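Local coordinates for protein PfVFT1 (Plasmodium falciparum, PDB 5JKQ) that is of unconfirmed function but adopts the bi-lobed Venus flytrap architecture of solute-binding proteins and so probably captures a small ligand between its two lobes, at residues V42-I47 against P173-S178; Y150-S155 against T274-Y279. The protein carries 3 engineered substitutions. All coordinates share one frame; numbering follows the deposited sequence.

Interaction 1. Residues V42-I47 against P173-S178; sequences VDYSVI and PIIKHS
Ser45 and Lys176 form an antiparallel hydrogen-bonded pair between the short strand 45-46 and strand 175-184, each giving its N-H to the carbonyl of the other. Ser45 N lies 2.9 Å from Lys176 O, and the return bond from Lys176 N to Ser45 O is the straighter of the two, 172° at the hydrogen. Val46 faces Ile175 as the next, non-hydrogen-bonded pair. Farther on, Ile47 N makes a weak, bent bond to Ile174 O.

Ahead of the pair, Tyr44 packs against three residues of the other segment. With CG anti to the carbonyl carbon (chi1 -65°), its ring runs alongside the His177 side chain, and Tyr44 CD1 comes to 3.7 Å from His177 CB. Lys176 O sits in the plane of the tyrosine ring, at its edge, 3.5 Å from Tyr44 CD1. The CG2 branch of Ile175 crosses the root of this side chain, 3.6 Å from Tyr44 CB. The polar partners of both aromatic side chains lie outside the two segments: Tyr44 OH is hydrogen-bonded to Trp103 NE1, which holds the end of the tyrosine in place, and His177 ND1 to His276 NE2, which should restrict rotation of the imidazole. On the sheet face that holds Ser45 and Lys176, Ser45 OG lies 3.9 Å from Lys176 CB. Near Pro173, Ile47 CB packs against Ile174 O at 3.6 Å.

Strand 45-46 is thereby added to one side of strand 175-184, whose residues Ile175 and His177 also bond through their backbones to strand 265-281. Helix 32-39 receives Val46 through Leu33 and Ile37, while helix 14-29 packs on Ile47 through Ile28 and on Ile174 through Tyr20 and Val24.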
# COMPACT_ATOMS: atom_id res chain seq x y z
N VAL A 42 2.09 -12.76 -6.49
CA VAL A 42 2.39 -11.88 -5.37
C VAL A 42 1.37 -12.09 -4.26
O VAL A 42 0.22 -12.45 -4.51
CB VAL A 42 2.42 -10.40 -5.80
CG1 VAL A 42 3.63 -10.12 -6.68
CG2 VAL A 42 1.14 -10.01 -6.52
N ASP A 43 1.80 -11.86 -3.02
CA ASP A 43 0.99 -12.18 -1.85
C ASP A 43 0.22 -10.97 -1.35
O ASP A 43 0.45 -10.49 -0.23
CB ASP A 43 1.90 -12.74 -0.74
CG ASP A 43 1.12 -13.44 0.36
OD1 ASP A 43 -0.09 -13.71 0.17
OD2 ASP A 43 1.72 -13.72 1.42
N TYR A 44 -0.70 -10.48 -2.17
CA TYR A 44 -1.54 -9.34 -1.81
C TYR A 44 -3.01 -9.74 -1.78
O TYR A 44 -3.44 -10.63 -2.52
CB TYR A 44 -1.35 -8.19 -2.79
CG TYR A 44 0.03 -7.57 -2.79
CD1 TYR A 44 0.51 -6.91 -1.67
CD2 TYR A 44 0.84 -7.63 -3.92
CE1 TYR A 44 1.77 -6.34 -1.67
CE2 TYR A 44 2.09 -7.06 -3.92
CZ TYR A 44 2.56 -6.41 -2.80
OH TYR A 44 3.81 -5.85 -2.80
N SER A 45 -3.78 -9.07 -0.93
CA SER A 45 -5.23 -9.22 -0.90
C SER A 45 -5.90 -7.91 -1.31
O SER A 45 -5.38 -6.83 -1.01
CB SER A 45 -5.70 -9.66 0.49
OG SER A 45 -5.50 -8.64 1.44
N VAL A 46 -7.03 -8.01 -1.99
CA VAL A 46 -7.78 -6.84 -2.42
C VAL A 46 -8.72 -6.37 -1.33
O VAL A 46 -9.04 -7.12 -0.41
CB VAL A 46 -8.59 -7.11 -3.71
CG1 VAL A 46 -7.66 -7.36 -4.88
CG2 VAL A 46 -9.57 -8.27 -3.50
N ILE A 47 -9.15 -5.11 -1.42
CA ILE A 47 -10.07 -4.53 -0.44
C ILE A 47 -11.28 -5.45 -0.27
O ILE A 47 -11.86 -5.93 -1.25
CB ILE A 47 -10.51 -3.10 -0.85
CG1 ILE A 47 -11.52 -2.55 0.16
CG2 ILE A 47 -11.09 -3.08 -2.26
CD1 ILE A 47 -11.35 -1.06 0.44
N PRO A 173 -7.32 1.94 1.16
CA PRO A 173 -6.27 0.92 1.08
C PRO A 173 -6.76 -0.24 0.20
O PRO A 173 -7.20 -1.27 0.72
CB PRO A 173 -6.06 0.50 2.54
CG PRO A 173 -7.37 0.77 3.19
CD PRO A 173 -7.94 1.98 2.50
N ILE A 174 -6.69 -0.05 -1.11
CA ILE A 174 -7.27 -0.98 -2.07
C ILE A 174 -6.59 -2.35 -2.04
O ILE A 174 -7.21 -3.37 -2.35
CB ILE A 174 -7.21 -0.43 -3.51
CG1 ILE A 174 -5.77 -0.08 -3.90
CG2 ILE A 174 -8.10 0.80 -3.64
CD1 ILE A 174 -5.54 0.01 -5.40
N ILE A 175 -5.31 -2.35 -1.67
CA ILE A 175 -4.50 -3.56 -1.68
C ILE A 175 -3.69 -3.65 -0.40
O ILE A 175 -3.08 -2.67 0.03
CB ILE A 175 -3.57 -3.60 -2.91
CG1 ILE A 175 -4.39 -3.65 -4.19
CG2 ILE A 175 -2.63 -4.80 -2.86
CD1 ILE A 175 -3.60 -3.38 -5.46
N LYS A 176 -3.70 -4.83 0.21
CA LYS A 176 -3.00 -5.07 1.47
C LYS A 176 -2.07 -6.27 1.37
O LYS A 176 -2.25 -7.14 0.52
CB LYS A 176 -4.00 -5.29 2.61
CG LYS A 176 -5.13 -4.29 2.68
CD LYS A 176 -6.05 -4.59 3.85
CE LYS A 176 -7.34 -3.80 3.79
NZ LYS A 176 -7.57 -3.00 5.03
N HIS A 177 -1.07 -6.31 2.25
CA HIS A 177 -0.34 -7.54 2.51
C HIS A 177 -0.35 -7.78 4.02
O HIS A 177 -0.49 -6.84 4.80
CB HIS A 177 1.09 -7.48 1.95
CG HIS A 177 2.04 -6.65 2.76
ND1 HIS A 177 2.38 -5.36 2.41
CD2 HIS A 177 2.75 -6.93 3.88
CE1 HIS A 177 3.25 -4.88 3.29
NE2 HIS A 177 3.48 -5.81 4.19
N SER A 178 -0.22 -9.04 4.42
CA SER A 178 -0.32 -9.40 5.83
C SER A 178 1.05 -9.48 6.49
O SER A 178 2.08 -9.50 5.82
CB SER A 178 -1.06 -10.73 5.98
OG SER A 178 -1.42 -10.95 7.33

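Interaction 2. Residues Y150-S155 against T274-Y279; sequences YFLSNS and TGHSAY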
# COMPACT_ATOMS: atom_id res chain seq x y z
N TYR A 150 1.44 1.75 -4.54
CA TYR A 150 2.17 0.89 -3.62
C TYR A 150 2.46 1.56 -2.29
O TYR A 150 2.79 0.88 -1.31
CB TYR A 150 3.49 0.39 -4.26
CG TYR A 150 4.53 1.45 -4.57
CD1 TYR A 150 5.19 2.14 -3.55
CD2 TYR A 150 4.90 1.72 -5.88
CE1 TYR A 150 6.16 3.08 -3.84
CE2 TYR A 150 5.87 2.66 -6.17
CZ TYR A 150 6.49 3.34 -5.15
OH TYR A 150 7.45 4.28 -5.44
N PHE A 151 2.35 2.88 -2.24
CA PHE A 151 2.67 3.64 -1.03
C PHE A 151 1.85 3.17 0.16
O PHE A 151 0.67 2.85 0.03
CB PHE A 151 2.45 5.13 -1.26
CG PHE A 151 3.52 5.76 -2.10
CD1 PHE A 151 4.68 6.24 -1.52
CD2 PHE A 151 3.36 5.88 -3.47
CE1 PHE A 151 5.67 6.81 -2.29
CE2 PHE A 151 4.35 6.45 -4.25
CZ PHE A 151 5.50 6.92 -3.66
N LEU A 152 2.50 3.11 1.32
CA LEU A 152 1.85 2.66 2.54
C LEU A 152 0.70 3.58 2.94
O LEU A 152 0.75 4.79 2.70
CB LEU A 152 2.86 2.57 3.69
CG LEU A 152 4.06 1.65 3.47
CD1 LEU A 152 4.97 1.68 4.68
CD2 LEU A 152 3.62 0.22 3.17
N SER A 153 -0.33 3.00 3.55
CA SER A 153 -1.47 3.76 4.02
C SER A 153 -1.12 4.57 5.27
O SER A 153 -1.88 5.44 5.69
CB SER A 153 -2.64 2.82 4.33
OG SER A 153 -3.04 2.12 3.16
N ASN A 154 0.05 4.29 5.85
CA ASN A 154 0.50 4.94 7.07
C ASN A 154 1.71 5.85 6.80
O ASN A 154 2.48 6.16 7.71
CB ASN A 154 0.85 3.89 8.12
CG ASN A 154 0.93 4.46 9.53
OD1 ASN A 154 0.38 5.52 9.82
ND2 ASN A 154 1.62 3.74 10.41
N SER A 155 1.86 6.28 5.55
CA SER A 155 3.04 7.05 5.14
C SER A 155 3.09 8.43 5.78
O SER A 155 2.05 9.06 6.00
CB SER A 155 3.07 7.19 3.62
OG SER A 155 3.12 5.93 2.98
N THR A 274 -1.06 -4.60 6.36
CA THR A 274 -0.42 -3.35 5.96
C THR A 274 -1.04 -2.92 4.64
O THR A 274 -0.89 -3.60 3.63
CB THR A 274 1.11 -3.52 5.81
OG1 THR A 274 1.68 -3.91 7.07
CG2 THR A 274 1.77 -2.22 5.35
N GLY A 275 -1.76 -1.80 4.67
CA GLY A 275 -2.48 -1.33 3.50
C GLY A 275 -1.63 -0.51 2.55
O GLY A 275 -0.63 0.09 2.95
N HIS A 276 -2.03 -0.50 1.28
CA HIS A 276 -1.40 0.34 0.26
C HIS A 276 -2.45 1.23 -0.40
O HIS A 276 -3.55 0.77 -0.72
CB HIS A 276 -0.72 -0.53 -0.81
CG HIS A 276 0.31 -1.46 -0.26
ND1 HIS A 276 1.60 -1.05 0.03
CD2 HIS A 276 0.26 -2.77 0.04
CE1 HIS A 276 2.29 -2.08 0.49
NE2 HIS A 276 1.50 -3.13 0.51
N SER A 277 -2.12 2.50 -0.61
CA SER A 277 -3.05 3.44 -1.22
C SER A 277 -2.35 4.51 -2.05
O SER A 277 -1.15 4.75 -1.89
CB SER A 277 -3.91 4.10 -0.13
OG SER A 277 -3.09 4.69 0.86
N ALA A 278 -3.11 5.14 -2.93
CA ALA A 278 -2.62 6.28 -3.70
C ALA A 278 -2.95 7.57 -2.96
O ALA A 278 -3.90 7.61 -2.18
CB ALA A 278 -3.23 6.28 -5.10
N TYR A 279 -2.16 8.61 -3.20
CA TYR A 279 -2.36 9.90 -2.55
C TYR A 279 -2.63 11.00 -3.57
O TYR A 279 -2.10 10.98 -4.69
CB TYR A 279 -1.15 10.25 -1.68
CG TYR A 279 -1.08 9.41 -0.42
CD1 TYR A 279 -0.46 8.17 -0.41
CD2 TYR A 279 -1.65 9.86 0.77
CE1 TYR A 279 -0.40 7.40 0.74
CE2 TYR A 279 -1.59 9.10 1.92
CZ TYR A 279 -0.96 7.88 1.90
OH TYR A 279 -0.91 7.12 3.05
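His276 reaches from strand 265-281 to the loop 150-155 and can be followed outward from its CB, which lies 3.7 Å from Phe151 O. CG is anti to the carbonyl carbon (chi1 -58°), and this torsion carries the imidazole to the carbonyl of Tyr150, where CG passes Tyr150 O at 3.6 Å. ND1 donates to Tyr150 O at 2.6 Å; the bond is bent, 140° at the hydrogen, and ND1 stands above the carbonyl plane, away from a lone pair. Beyond it, CE1 packs at 3.8 Å against Leu152 CD2, the leucine lying side by side with the histidine. At the tip, NE2 is held by His177; with both ring nitrogens engaged, the rotation of the ring should be fixed.

The backbones run together at a single bridge between Leu152 and His276. Ser277 N bonds to Phe151 O and Ser153 N to Gly275 O. Next to this bridge, Leu152 O is gripped twice. Tyr279 OH donates to it at 2.9 Å on a lone pair, in the carbonyl plane, and Ser155 OG does so at 2.6 Å from a tilted position. That oxygen is also the first of the type I turn from Leu152 to Ser155, so the two hydroxyls secure the turn from within the loop and from the strand. Within the loop, Tyr150 CE1 lies over the centre of the Phe151 ring, 3.7 Å above its plane.

The arrangement is an irregular loop fastened by one bridge and by side-chain hydroxyl and imidazole bonds to strand 265-281 near the centre of the molecule, in a protein with the bi-lobed Venus flytrap fold of solute-binding proteins.

Interactions 1 and 2 have centres about 11 Å apart and meet through two adjacent strands of the mixed sheet, 175-184 and 265-281. Ile175 O to His276 N, 2.7 Å, and His177 O to Thr274 N, 2.8 Å, are probable hydrogen bonds that join them directly. Along the chain the segments alternate: 42-47, then 150-155, 173-178 and 274-279, so the two contacts interleave along the chain. The first strand of the chain, the loop 150-155 and two later strands are thus brought together near the middle of the molecule. Since strands 175-184 and 265-281 are long and antiparallel, they probably form part of the connection between the two lobes.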